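Local coordinates for uncharacterized protein (Bacteroides caccae, PDB 4L7A), which is of unknown function but is probably a zinc-dependent peptidase, at residues K67-K70 / H71-E75; G81-D84 / F85-C89; F139-M142 / H143-A147; T203-F206 / L207-E211; A234-K237 / K238-D242. One frame throughout, in Å; residues are numbered along the deposited sequence.

Contact 1 (K67-K70 / H71-E75)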
loop_
_atom_site.group_PDB
_atom_site.type_symbol
_atom_site.label_atom_id
_atom_site.label_comp_id
_atom_site.label_asym_id
_atom_site.label_seq_id
_atom_site.Cartn_x
_atom_site.Cartn_y
_atom_site.Cartn_z
ATOM N N LYS A 67 4.974 13.539 1.331
ATOM C CA LYS A 67 6.135 13.265 2.196
ATOM C C LYS A 67 5.938 12.003 3.057
ATOM O O LYS A 67 6.906 11.268 3.335
ATOM C CB LYS A 67 6.438 14.442 3.126
ATOM C CG LYS A 67 6.883 15.702 2.417
ATOM C CD LYS A 67 7.518 16.680 3.375
ATOM C CE LYS A 67 8.156 17.886 2.615
ATOM N NZ LYS A 67 8.716 18.813 3.606
ATOM N N ILE A 68 4.708 11.770 3.506
ATOM C CA ILE A 68 4.404 10.582 4.301
ATOM C C ILE A 68 4.563 9.309 3.450
ATOM O O ILE A 68 5.151 8.291 3.898
ATOM C CB ILE A 68 3.032 10.716 4.922
ATOM C CG1 ILE A 68 3.111 11.846 5.971
ATOM C CG2 ILE A 68 2.601 9.434 5.580
ATOM C CD1 ILE A 68 1.774 12.196 6.628
ATOM N N VAL A 69 4.017 9.358 2.246
ATOM C CA VAL A 69 4.083 8.222 1.300
ATOM C C VAL A 69 5.536 7.853 0.953
ATOM O O VAL A 69 5.902 6.671 0.890
ATOM C CB VAL A 69 3.281 8.547 0.054
ATOM C CG1 VAL A 69 3.481 7.539 -1.038
ATOM C CG2 VAL A 69 1.786 8.568 0.402
ATOM N N LYS A 70 6.380 8.864 0.779
ATOM C CA LYS A 70 7.763 8.627 0.443
ATOM C C LYS A 70 8.495 8.076 1.628
ATOM O O LYS A 70 9.239 7.098 1.510
ATOM C CB LYS A 70 8.428 9.910 -0.020
ATOM C CG LYS A 70 9.930 9.781 -0.328
ATOM C CD LYS A 70 10.469 11.074 -0.955
ATOM C CE LYS A 70 11.917 11.368 -0.526
ATOM N NZ LYS A 70 12.852 10.318 -1.062
ATOM N N HIS A 71 8.240 8.644 2.789
ATOM C CA HIS A 71 8.909 8.186 4.040
ATOM C C HIS A 71 8.562 6.758 4.470
ATOM O O HIS A 71 9.436 6.007 4.923
ATOM C CB HIS A 71 8.573 9.109 5.205
ATOM C CG HIS A 71 9.385 8.843 6.420
ATOM N ND1 HIS A 71 10.736 9.138 6.481
ATOM C CD2 HIS A 71 9.063 8.277 7.605
ATOM C CE1 HIS A 71 11.200 8.807 7.668
ATOM N NE2 HIS A 71 10.209 8.277 8.368
ATOM N N CYS A 72 7.295 6.390 4.284
ATOM C CA CYS A 72 6.759 5.127 4.827
ATOM C C CYS A 72 6.714 3.938 3.862
ATOM O O CYS A 72 6.585 2.772 4.297
ATOM C CB CYS A 72 5.379 5.374 5.369
ATOM S SG CYS A 72 5.381 6.529 6.740
ATOM N N TRP A 73 6.834 4.211 2.581
ATOM C CA TRP A 73 6.894 3.166 1.552
ATOM C C TRP A 73 8.195 3.293 0.749
ATOM O O TRP A 73 9.091 2.435 0.882
ATOM C CB TRP A 73 5.614 3.095 0.704
ATOM C CG TRP A 73 5.860 2.646 -0.680
ATOM C CD1 TRP A 73 6.523 1.526 -1.093
ATOM C CD2 TRP A 73 5.512 3.359 -1.840
ATOM N NE1 TRP A 73 6.643 1.537 -2.471
ATOM C CE2 TRP A 73 5.988 2.651 -2.938
ATOM C CE3 TRP A 73 4.781 4.525 -2.064
ATOM C CZ2 TRP A 73 5.747 3.073 -4.260
ATOM C CZ3 TRP A 73 4.608 4.973 -3.396
ATOM C CH2 TRP A 73 5.099 4.240 -4.447
ATOM N N LEU A 74 8.357 4.386 -0.005
ATOM C CA LEU A 74 9.453 4.469 -0.961
ATOM C C LEU A 74 10.812 4.381 -0.278
ATOM O O LEU A 74 11.610 3.569 -0.656
ATOM C CB LEU A 74 9.378 5.736 -1.774
ATOM C CG LEU A 74 8.305 5.797 -2.845
ATOM C CD1 LEU A 74 8.130 7.227 -3.310
ATOM C CD2 LEU A 74 8.653 4.942 -4.023
ATOM N N GLU A 75 11.003 5.123 0.804
ATOM C CA GLU A 75 12.228 5.048 1.564
ATOM C C GLU A 75 12.421 3.760 2.348
ATOM O O GLU A 75 13.568 3.398 2.642
ATOM C CB GLU A 75 12.409 6.254 2.479
ATOM C CG GLU A 75 12.827 7.515 1.715
ATOM C CD GLU A 75 13.021 8.694 2.671
ATOM O OE1 GLU A 75 13.556 8.527 3.786
ATOM O OE2 GLU A 75 12.588 9.777 2.342
#

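Contact 2 (G81-D84 / F85-C89)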
loop_
_atom_site.group_PDB
_atom_site.type_symbol
_atom_site.label_atom_id
_atom_site.label_comp_id
_atom_site.label_asym_id
_atom_site.label_seq_id
_atom_site.Cartn_x
_atom_site.Cartn_y
_atom_site.Cartn_z
ATOM N N GLY A 81 15.690 -2.988 0.371
ATOM C CA GLY A 81 15.945 -3.686 -0.913
ATOM C C GLY A 81 16.813 -2.933 -1.910
ATOM O O GLY A 81 17.249 -3.493 -2.881
ATOM N N GLY A 82 17.050 -1.645 -1.685
ATOM C CA GLY A 82 17.805 -0.852 -2.642
ATOM C C GLY A 82 16.864 -0.219 -3.658
ATOM O O GLY A 82 15.718 -0.636 -3.824
ATOM N N LEU A 83 17.398 0.768 -4.365
ATOM C CA LEU A 83 16.665 1.616 -5.262
ATOM C C LEU A 83 16.094 0.788 -6.403
ATOM O O LEU A 83 14.938 1.000 -6.810
ATOM C CB LEU A 83 17.540 2.736 -5.784
ATOM C CG LEU A 83 16.782 3.739 -6.640
ATOM C CD1 LEU A 83 15.915 4.630 -5.751
ATOM C CD2 LEU A 83 17.750 4.597 -7.533
ATOM N N ASP A 84 16.841 -0.209 -6.846
ATOM C CA ASP A 84 16.397 -1.037 -7.963
ATOM C C ASP A 84 15.174 -1.847 -7.648
ATOM O O ASP A 84 14.271 -1.995 -8.463
ATOM C CB ASP A 84 17.512 -1.979 -8.397
ATOM C CG ASP A 84 18.610 -1.251 -9.133
ATOM O OD1 ASP A 84 18.314 -0.219 -9.730
ATOM O OD2 ASP A 84 19.774 -1.680 -9.101
ATOM N N PHE A 85 15.110 -2.330 -6.427
ATOM C CA PHE A 85 13.916 -3.057 -5.959
ATOM C C PHE A 85 12.715 -2.128 -5.936
ATOM O O PHE A 85 11.631 -2.416 -6.482
ATOM C CB PHE A 85 14.200 -3.627 -4.560
ATOM C CG PHE A 85 12.988 -4.109 -3.848
ATOM C CD1 PHE A 85 12.389 -5.297 -4.221
ATOM C CD2 PHE A 85 12.483 -3.414 -2.785
ATOM C CE1 PHE A 85 11.280 -5.762 -3.579
ATOM C CE2 PHE A 85 11.348 -3.879 -2.084
ATOM C CZ PHE A 85 10.743 -5.050 -2.489
ATOM N N THR A 86 12.901 -0.971 -5.313
ATOM C CA THR A 86 11.805 0.005 -5.216
ATOM C C THR A 86 11.273 0.353 -6.568
ATOM O O THR A 86 10.062 0.342 -6.775
ATOM C CB THR A 86 12.250 1.279 -4.471
ATOM O OG1 THR A 86 12.871 0.888 -3.254
ATOM C CG2 THR A 86 11.064 2.194 -4.140
ATOM N N ARG A 87 12.175 0.616 -7.509
ATOM C CA ARG A 87 11.774 0.951 -8.857
ATOM C C ARG A 87 11.062 -0.197 -9.520
ATOM O O ARG A 87 10.233 0.029 -10.378
ATOM C CB ARG A 87 12.977 1.416 -9.726
ATOM C CG ARG A 87 13.486 2.813 -9.321
ATOM C CD ARG A 87 14.936 3.096 -9.782
ATOM N NE ARG A 87 14.978 3.189 -11.236
ATOM C CZ ARG A 87 14.545 4.237 -11.962
ATOM N NH1 ARG A 87 14.009 5.327 -11.402
ATOM N NH2 ARG A 87 14.660 4.216 -13.282
ATOM N N ALA A 88 11.415 -1.440 -9.180
ATOM C CA ALA A 88 10.838 -2.588 -9.881
ATOM C C ALA A 88 9.354 -2.797 -9.608
ATOM O O ALA A 88 8.691 -3.403 -10.414
ATOM C CB ALA A 88 11.593 -3.876 -9.554
ATOM N N CYS A 89 8.850 -2.350 -8.462
ATOM C CA CYS A 89 7.442 -2.506 -8.159
ATOM C C CYS A 89 6.681 -1.197 -7.953
ATOM O O CYS A 89 5.677 -1.194 -7.278
ATOM C CB CYS A 89 7.267 -3.407 -6.945
ATOM S SG CYS A 89 8.213 -2.986 -5.499
#

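Contact 3 (F139-M142 / H143-A147)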
loop_
_atom_site.group_PDB
_atom_site.type_symbol
_atom_site.label_atom_id
_atom_site.label_comp_id
_atom_site.label_asym_id
_atom_site.label_seq_id
_atom_site.Cartn_x
_atom_site.Cartn_y
_atom_site.Cartn_z
ATOM N N PHE A 139 -2.052 2.255 2.795
ATOM C CA PHE A 139 -0.805 1.531 2.593
ATOM C C PHE A 139 -1.005 0.040 2.393
ATOM O O PHE A 139 -0.276 -0.570 1.635
ATOM C CB PHE A 139 0.197 1.739 3.733
ATOM C CG PHE A 139 0.775 3.100 3.772
ATOM C CD1 PHE A 139 1.478 3.589 2.696
ATOM C CD2 PHE A 139 0.660 3.869 4.890
ATOM C CE1 PHE A 139 1.975 4.892 2.715
ATOM C CE2 PHE A 139 1.183 5.128 4.936
ATOM C CZ PHE A 139 1.812 5.652 3.848
ATOM N N LYS A 140 -1.984 -0.551 3.076
ATOM C CA LYS A 140 -2.258 -1.989 2.884
ATOM C C LYS A 140 -2.475 -2.322 1.393
ATOM O O LYS A 140 -1.836 -3.222 0.816
ATOM C CB LYS A 140 -3.429 -2.448 3.759
ATOM C CG LYS A 140 -4.181 -3.687 3.291
ATOM C CD LYS A 140 -3.354 -4.885 3.614
ATOM C CE LYS A 140 -3.902 -6.169 2.943
ATOM N NZ LYS A 140 -5.377 -6.297 2.977
ATOM N N VAL A 141 -3.430 -1.652 0.781
ATOM C CA VAL A 141 -3.696 -1.890 -0.653
ATOM C C VAL A 141 -2.489 -1.592 -1.540
ATOM O O VAL A 141 -2.224 -2.310 -2.512
ATOM C CB VAL A 141 -4.892 -1.057 -1.142
ATOM C CG1 VAL A 141 -5.077 -1.235 -2.573
ATOM C CG2 VAL A 141 -6.152 -1.561 -0.411
HETATM N N MSE A 142 -1.748 -0.555 -1.214
HETATM C CA MSE A 142 -0.555 -0.255 -1.975
HETATM C C MSE A 142 0.474 -1.389 -1.959
HETATM O O MSE A 142 0.898 -1.829 -3.012
HETATM C CB MSE A 142 0.084 1.072 -1.526
HETATM C CG MSE A 142 -0.778 2.279 -1.951
HETATM SE SE MSE A 142 -0.263 3.924 -1.019
HETATM C CE MSE A 142 1.055 4.498 -2.347
ATOM N N HIS A 143 0.875 -1.835 -0.760
ATOM C CA HIS A 143 1.808 -2.954 -0.666
ATOM C C HIS A 143 1.274 -4.188 -1.357
ATOM O O HIS A 143 2.024 -4.976 -1.918
ATOM C CB HIS A 143 2.199 -3.302 0.784
ATOM C CG HIS A 143 2.934 -2.206 1.467
ATOM N ND1 HIS A 143 4.192 -1.796 1.057
ATOM C CD2 HIS A 143 2.575 -1.381 2.482
ATOM C CE1 HIS A 143 4.588 -0.786 1.809
ATOM N NE2 HIS A 143 3.619 -0.495 2.666
ATOM N N HIS A 144 -0.028 -4.362 -1.348
ATOM C CA HIS A 144 -0.616 -5.516 -2.020
ATOM C C HIS A 144 -0.297 -5.396 -3.533
ATOM O O HIS A 144 0.166 -6.326 -4.143
ATOM C CB HIS A 144 -2.129 -5.615 -1.763
ATOM C CG HIS A 144 -2.838 -6.619 -2.629
ATOM N ND1 HIS A 144 -3.600 -7.642 -2.110
ATOM C CD2 HIS A 144 -2.936 -6.730 -3.977
ATOM C CE1 HIS A 144 -4.123 -8.351 -3.102
ATOM N NE2 HIS A 144 -3.761 -7.791 -4.249
ATOM N N GLU A 145 -0.568 -4.251 -4.121
ATOM C CA GLU A 145 -0.355 -4.026 -5.576
ATOM C C GLU A 145 1.101 -4.057 -5.955
ATOM O O GLU A 145 1.434 -4.585 -7.024
ATOM C CB GLU A 145 -0.952 -2.714 -5.980
ATOM C CG GLU A 145 -2.496 -2.692 -5.845
ATOM C CD GLU A 145 -3.175 -3.591 -6.873
ATOM O OE1 GLU A 145 -2.711 -3.617 -8.055
ATOM O OE2 GLU A 145 -4.129 -4.300 -6.506
ATOM N N PHE A 146 1.973 -3.529 -5.092
ATOM C CA PHE A 146 3.399 -3.614 -5.375
ATOM C C PHE A 146 3.865 -5.065 -5.383
ATOM O O PHE A 146 4.588 -5.466 -6.284
ATOM C CB PHE A 146 4.232 -2.753 -4.459
ATOM C CG PHE A 146 3.753 -1.337 -4.362
ATOM C CD1 PHE A 146 3.040 -0.734 -5.384
ATOM C CD2 PHE A 146 4.003 -0.598 -3.225
ATOM C CE1 PHE A 146 2.586 0.581 -5.249
ATOM C CE2 PHE A 146 3.579 0.710 -3.113
ATOM C CZ PHE A 146 2.867 1.290 -4.114
ATOM N N ALA A 147 3.362 -5.859 -4.454
ATOM C CA ALA A 147 3.696 -7.234 -4.421
ATOM C C ALA A 147 3.256 -7.940 -5.670
ATOM O O ALA A 147 3.991 -8.754 -6.227
ATOM C CB ALA A 147 3.093 -7.909 -3.172
#

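Contact 4 (T203-F206 / L207-E211)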
loop_
_atom_site.group_PDB
_atom_site.type_symbol
_atom_site.label_atom_id
_atom_site.label_comp_id
_atom_site.label_asym_id
_atom_site.label_seq_id
_atom_site.Cartn_x
_atom_site.Cartn_y
_atom_site.Cartn_z
ATOM N N THR A 203 1.701 -10.923 2.014
ATOM C CA THR A 203 2.779 -9.946 1.977
ATOM C C THR A 203 2.364 -8.579 2.532
ATOM O O THR A 203 3.046 -7.996 3.384
ATOM C CB THR A 203 3.264 -9.742 0.499
ATOM O OG1 THR A 203 3.560 -11.001 -0.128
ATOM C CG2 THR A 203 4.503 -8.857 0.450
ATOM N N ALA A 204 1.214 -8.056 2.066
ATOM C CA ALA A 204 0.724 -6.753 2.471
ATOM C C ALA A 204 0.276 -6.721 3.933
ATOM O O ALA A 204 0.487 -5.695 4.629
ATOM C CB ALA A 204 -0.435 -6.339 1.611
ATOM N N CYS A 205 -0.354 -7.796 4.379
ATOM C CA CYS A 205 -0.723 -7.881 5.820
ATOM C C CYS A 205 0.517 -7.986 6.704
ATOM O O CYS A 205 0.644 -7.297 7.725
ATOM C CB CYS A 205 -1.658 -9.039 6.094
ATOM S SG CYS A 205 -3.325 -8.850 5.348
ATOM N N PHE A 206 1.454 -8.835 6.307
ATOM C CA PHE A 206 2.652 -8.995 7.076
ATOM C C PHE A 206 3.406 -7.672 7.192
ATOM O O PHE A 206 3.879 -7.330 8.288
ATOM C CB PHE A 206 3.571 -10.062 6.478
ATOM C CG PHE A 206 4.748 -10.376 7.342
ATOM C CD1 PHE A 206 4.569 -11.005 8.568
ATOM C CD2 PHE A 206 6.017 -10.006 6.956
ATOM C CE1 PHE A 206 5.651 -11.295 9.415
ATOM C CE2 PHE A 206 7.115 -10.304 7.776
ATOM C CZ PHE A 206 6.923 -10.961 9.022
ATOM N N LEU A 207 3.470 -6.900 6.101
ATOM C CA LEU A 207 4.218 -5.681 6.136
ATOM C C LEU A 207 3.549 -4.557 6.921
ATOM O O LEU A 207 4.237 -3.743 7.444
ATOM C CB LEU A 207 4.582 -5.201 4.709
ATOM C CG LEU A 207 5.562 -6.062 3.937
ATOM C CD1 LEU A 207 5.874 -5.433 2.551
ATOM C CD2 LEU A 207 6.852 -6.198 4.761
ATOM N N THR A 208 2.219 -4.513 6.981
ATOM C CA THR A 208 1.502 -3.391 7.551
ATOM C C THR A 208 0.851 -3.674 8.941
ATOM O O THR A 208 0.740 -2.758 9.736
ATOM C CB THR A 208 0.370 -2.887 6.636
ATOM O OG1 THR A 208 -0.575 -3.934 6.372
ATOM C CG2 THR A 208 0.907 -2.400 5.338
ATOM N N TYR A 209 0.464 -4.927 9.226
ATOM C CA TYR A 209 -0.175 -5.271 10.527
ATOM C C TYR A 209 0.799 -5.135 11.717
ATOM O O TYR A 209 1.908 -5.687 11.662
ATOM C CB TYR A 209 -0.696 -6.701 10.520
ATOM C CG TYR A 209 -1.998 -6.942 9.776
ATOM C CD1 TYR A 209 -2.489 -6.027 8.857
ATOM C CD2 TYR A 209 -2.658 -8.172 9.893
ATOM C CE1 TYR A 209 -3.687 -6.257 8.179
ATOM C CE2 TYR A 209 -3.844 -8.415 9.204
ATOM C CZ TYR A 209 -4.359 -7.462 8.371
ATOM O OH TYR A 209 -5.501 -7.707 7.686
ATOM N N PRO A 210 0.421 -4.370 12.753
ATOM C CA PRO A 210 1.231 -4.450 13.935
ATOM C C PRO A 210 1.139 -5.876 14.484
ATOM O O PRO A 210 0.204 -6.650 14.198
ATOM C CB PRO A 210 0.562 -3.476 14.904
ATOM C CG PRO A 210 -0.197 -2.505 14.042
ATOM C CD PRO A 210 -0.626 -3.349 12.864
ATOM N N GLU A 211 2.093 -6.180 15.292
ATOM C CA GLU A 211 2.187 -7.466 15.876
ATOM C C GLU A 211 0.880 -7.960 16.513
ATOM O O GLU A 211 0.497 -9.100 16.268
ATOM C CB GLU A 211 3.312 -7.419 16.879
ATOM C CG GLU A 211 3.730 -8.762 17.379
ATOM C CD GLU A 211 4.827 -8.648 18.425
ATOM O OE1 GLU A 211 5.914 -8.085 18.109
ATOM O OE2 GLU A 211 4.565 -9.091 19.559
HETATM O O HOH W 1 2.549 -8.068 10.679
#

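Contact 5 (A234-K237 / K238-D242)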
loop_
_atom_site.group_PDB
_atom_site.type_symbol
_atom_site.label_atom_id
_atom_site.label_comp_id
_atom_site.label_asym_id
_atom_site.label_seq_id
_atom_site.Cartn_x
_atom_site.Cartn_y
_atom_site.Cartn_z
ATOM N N ALA A 234 6.417 -18.400 5.416
ATOM C CA ALA A 234 7.793 -18.816 5.243
ATOM C C ALA A 234 8.134 -18.817 3.752
ATOM O O ALA A 234 9.227 -18.393 3.328
ATOM C CB ALA A 234 8.018 -20.158 5.827
HETATM N N MSE A 235 7.194 -19.277 2.944
HETATM C CA MSE A 235 7.411 -19.338 1.505
HETATM C C MSE A 235 7.559 -17.936 0.879
HETATM O O MSE A 235 8.428 -17.701 0.036
HETATM C CB MSE A 235 6.275 -20.090 0.842
HETATM C CG MSE A 235 6.633 -20.452 -0.607
HETATM SE SE MSE A 235 5.404 -21.778 -1.377
HETATM C CE MSE A 235 5.808 -23.293 -0.272
ATOM N N VAL A 236 6.729 -17.000 1.320
ATOM C CA VAL A 236 6.866 -15.588 0.908
ATOM C C VAL A 236 8.231 -14.993 1.330
ATOM O O VAL A 236 8.904 -14.362 0.524
ATOM C CB VAL A 236 5.724 -14.706 1.478
ATOM C CG1 VAL A 236 5.921 -13.217 1.130
ATOM C CG2 VAL A 236 4.403 -15.163 0.898
ATOM N N LYS A 237 8.604 -15.165 2.594
ATOM C CA LYS A 237 9.906 -14.725 3.039
ATOM C C LYS A 237 11.010 -15.271 2.114
ATOM O O LYS A 237 11.908 -14.535 1.711
ATOM C CB LYS A 237 10.144 -15.153 4.458
ATOM C CG LYS A 237 9.443 -14.292 5.469
ATOM C CD LYS A 237 9.737 -14.821 6.913
ATOM C CE LYS A 237 9.106 -13.864 7.945
ATOM N NZ LYS A 237 8.916 -14.567 9.268
ATOM N N LYS A 238 10.940 -16.563 1.801
ATOM C CA LYS A 238 11.933 -17.216 0.973
ATOM C C LYS A 238 11.941 -16.653 -0.446
ATOM O O LYS A 238 12.985 -16.409 -1.001
ATOM C CB LYS A 238 11.695 -18.727 0.969
ATOM C CG LYS A 238 12.697 -19.518 0.090
ATOM C CD LYS A 238 12.595 -21.041 0.298
ATOM C CE LYS A 238 13.233 -21.817 -0.869
ATOM N NZ LYS A 238 14.692 -21.535 -1.029
ATOM N N TYR A 239 10.757 -16.441 -1.015
ATOM C CA TYR A 239 10.611 -15.836 -2.312
ATOM C C TYR A 239 11.217 -14.413 -2.319
ATOM O O TYR A 239 11.968 -14.060 -3.253
ATOM C CB TYR A 239 9.130 -15.737 -2.700
ATOM C CG TYR A 239 8.852 -14.792 -3.878
ATOM C CD1 TYR A 239 9.174 -15.155 -5.192
ATOM C CD2 TYR A 239 8.297 -13.538 -3.675
ATOM C CE1 TYR A 239 8.937 -14.287 -6.275
ATOM C CE2 TYR A 239 8.052 -12.666 -4.748
ATOM C CZ TYR A 239 8.390 -13.052 -6.040
ATOM O OH TYR A 239 8.138 -12.165 -7.082
HETATM N N MSE A 240 10.896 -13.598 -1.312
HETATM C CA MSE A 240 11.420 -12.233 -1.331
HETATM C C MSE A 240 12.961 -12.265 -1.235
HETATM O O MSE A 240 13.644 -11.457 -1.903
HETATM C CB MSE A 240 10.825 -11.411 -0.236
HETATM C CG MSE A 240 9.332 -11.235 -0.367
HETATM SE SE MSE A 240 8.911 -10.120 -1.917
HETATM C CE MSE A 240 9.374 -8.389 -1.166
ATOM N N LYS A 241 13.478 -13.213 -0.443
ATOM C CA LYS A 241 14.930 -13.420 -0.339
ATOM C C LYS A 241 15.579 -13.920 -1.658
ATOM O O LYS A 241 16.489 -13.288 -2.199
ATOM C CB LYS A 241 15.248 -14.385 0.798
ATOM C CG LYS A 241 16.707 -14.634 0.984
ATOM C CD LYS A 241 16.932 -15.464 2.250
ATOM C CE LYS A 241 17.843 -16.620 1.942
ATOM N NZ LYS A 241 18.637 -17.065 3.112
ATOM N N ASP A 242 15.078 -15.009 -2.203
ATOM C CA ASP A 242 15.695 -15.604 -3.365
ATOM C C ASP A 242 15.543 -14.723 -4.615
ATOM O O ASP A 242 16.462 -14.638 -5.386
ATOM C CB ASP A 242 15.122 -16.998 -3.670
ATOM C CG ASP A 242 15.365 -18.012 -2.555
ATOM O OD1 ASP A 242 16.206 -17.740 -1.667
ATOM O OD2 ASP A 242 14.673 -19.062 -2.570
#

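Contact 1 (K67-K70 / H71-E75)
Lys70 reaches one turn down helix 59-81 to Glu75, and the five-residue spacing fits a local pi-type widening of the helix at 71-74. In this wider turn Lys70 O is taken by Glu75 N at 2.7 Å, a nearly straight bond (N-H...O 168°). Val69 O is shared between Trp73 N and, weakly, Leu74 N. Following Lys70 outward, CB sits beside the amide of His71, and CG, anti to the backbone N (chi1 177°), is already 3.8 Å from Glu75 OE2. CD passes the same oxygen at 4.1 Å. Bends at chi3 and chi4 then fold the chain back, bringing CE to 3.3 Å from Glu75 OE2 and leaving NZ in a salt bridge of 3.5 Å to that atom. The lysine thus lies across the carboxylate, presenting its methylenes as well as its ammonium group. The other oxygen, Glu75 OE1, has a second charged partner in Arg258, which also bonds His71 O. On the buried side, where helix 131-153 packs, Val69 and Trp73 run alongside each other. Leu74 CG lies 3.6 Å above one face of the indole, toward its rim. Val69 CG1 instead meets the indole at its edge, in the ring plane, with CE3 of Trp73 3.4 Å away.

Contact 2 (G81-D84 / F85-C89)
Phe85 turns its ring back over the preceding turn, CD2 lying 3.9 Å from Gly81 CA, with the glycine approaching the ring obliquely. CG is anti to the backbone N (chi1 167°), which swings the ring beside the glycine backbone. Because Gly81 has no CB, the ring can settle this closely. Phe85 CB also rests on two carbonyls, 3.4 Å from Gly82 O and 3.5 Å from Gly81 O, while Gly82 O lies near the plane of the ring at its edge. This is the junction between two consecutive helices: Gly82 ends helix 59-81 with a positive phi of 90° and is at the same time the N-cap residue of the short helix 83-88. Its backbone angles would press any CB against the carbonyl before it. Gly82 O receives Thr86 N at 3.2 Å, straight and in the carbonyl plane, and Phe85 N only weakly. Thr86 OG1 is bonded to Asp78 on the preceding helix, tying the new helix to the old one. On another side of the turn Leu83 and Arg87 meet obliquely, CG of Leu83 packing 3.7 Å from CD of Arg87. The arginine chain also runs beside Leu83 O, whose bond from Arg87 N is 2.9 Å. A bend at chi3 carries the guanidinium off to Asn36 OD1 and Pro34 O.

Contact 3 (F139-M142 / H143-A147)
Phe146 lays one ring face on the carbonyl of Met142, whose O stands 3.1 Å above the plane and over the ring centre. The same oxygen accepts Phe146 N at 2.9 Å, so one atom meets both the amide and the ring of a single residue. A chi2 of -26° turns one ring face toward the carbonyl oxygen and sets CZ 3.8 Å from Met142 CB, the two side chains running alongside each other. Met142, built as selenomethionine, continues past the ring to bring CE 4.1 Å from Phe146 CZ. One turn earlier, Phe139 O accepts His143 N almost straight and also lies 3.1 Å from His143 CD2. In the next shell Trp73 stacks on Phe146, and Tyr77 OH bonds His143 ND1. An alanine in place of Phe146 is likely to uncover the Met142 carbonyl and leave Trp73 without its stacking partner. Lys140 NZ and His144 ND1 both hold Glu201, on helix 195-208. His144-Glu145-Phe146-Ala147 opens the HExxH signature of zinc peptidases, whose first histidine normally gives NE2 to the metal; holding His144 by ND1 is consistent with fixing it for that role.

Contact 4 (T203-F206 / L207-E211)
Cys205 lies directly over the face of the Tyr209 ring, a CH-pi contact with CB 3.8 Å from the ring centroid and 9° off its normal. SG leans further out and meets the ring obliquely, 3.4 Å from Tyr209 OH. The pair sits where helix 195-208 ends, Tyr209 being the first residue to leave helical angles. Its amide still closes the last turn, Tyr209 N bonding Cys205 O at 2.8 Å, and this holds the ring above the cysteine. A serine in place of Tyr209 would probably leave the Cys205 side chain without its aromatic cover. Thr208 bonds back as well: with OG1 in the crowded position between backbone N and carbonyl carbon (chi1 59°), the hydroxyl donates to Ala204 O at 2.7 Å, a carbonyl that Thr208 N reaches only weakly. Beyond the turn a water donates to Phe206 O at 2.8 Å and to Tyr209 O, bridging the two carbonyls at the end of the helix. Thr203 CG2 and Leu207 CD1 pack 4.2 Å apart. Phe206 faces helices 211-244 and 248-260, its ring edge-to-face with Trp214, whereas Ala204, Cys205 and Thr208 pack on helix 131-153.

Contact 5 (A234-K237 / K238-D242)
Near the C-terminal end of the long helix 211-244, Val236 and Met240 sit one turn apart, CG1 of the valine 4.2 Å from CG of the methionine. Val236 O lies beneath that side chain: it accepts Met240 N at 2.8 Å and has Met240 CG 3.3 Å away. Met240, built as selenomethionine, is bent at chi2 (-68°) and again at chi3, so its end leaves the valine and heads for Leu150 of helix 131-153 and Leu248. Tyr239 starts anti to the backbone N (chi1 165°) and has Val236 O near its ring plane, at the edge. Its hydroxyl bonds Lys154 O and Trp244 NE1, pinning the ring near the end of the helix. Elsewhere on the helix, lysines and an aspartate face solvent. Lys238 CB passes 3.4 Å from Ala234 O, whose carbonyl takes Lys238 N, and the chain then runs extended until a bend at chi4 delivers NZ to Asp242. That salt bridge, Lys238 NZ to Asp242 OD2 at 2.9 Å, uses the carboxylate's syn lone pair. Buried Val236, Tyr239 and Met240 against exposed Lys238, Lys241 and Asp242 give the two-faced pattern of an amphipathic helix packed on a helical core.

In the fold
Contact 3, about 3 Å from the centre of the chain, is the hub and carries the start of the probable zinc-binding signature. Contact 1 packs on it through Trp73 CE2 and Phe146 CE2, 3.1 Å apart, and contact 4, with centres about 10 Å away, through His143 CD2 and Thr208 CG2 at 3.5 Å. Contact 2 continues the chain from contact 1, Leu74 CD2 touching Thr86 CG2 at 3.7 Å, and its Cys89 O reaches the Phe146 ring. Contact 5 does not touch contact 3; it joins contact 4 through Val236 CG1 and Thr203 OG1, and contact 2 through Met240 CE and Phe85 CZ at 3.8 Å. Contacts 1 and 5, centres about 24 Å apart, are the most widely separated pair.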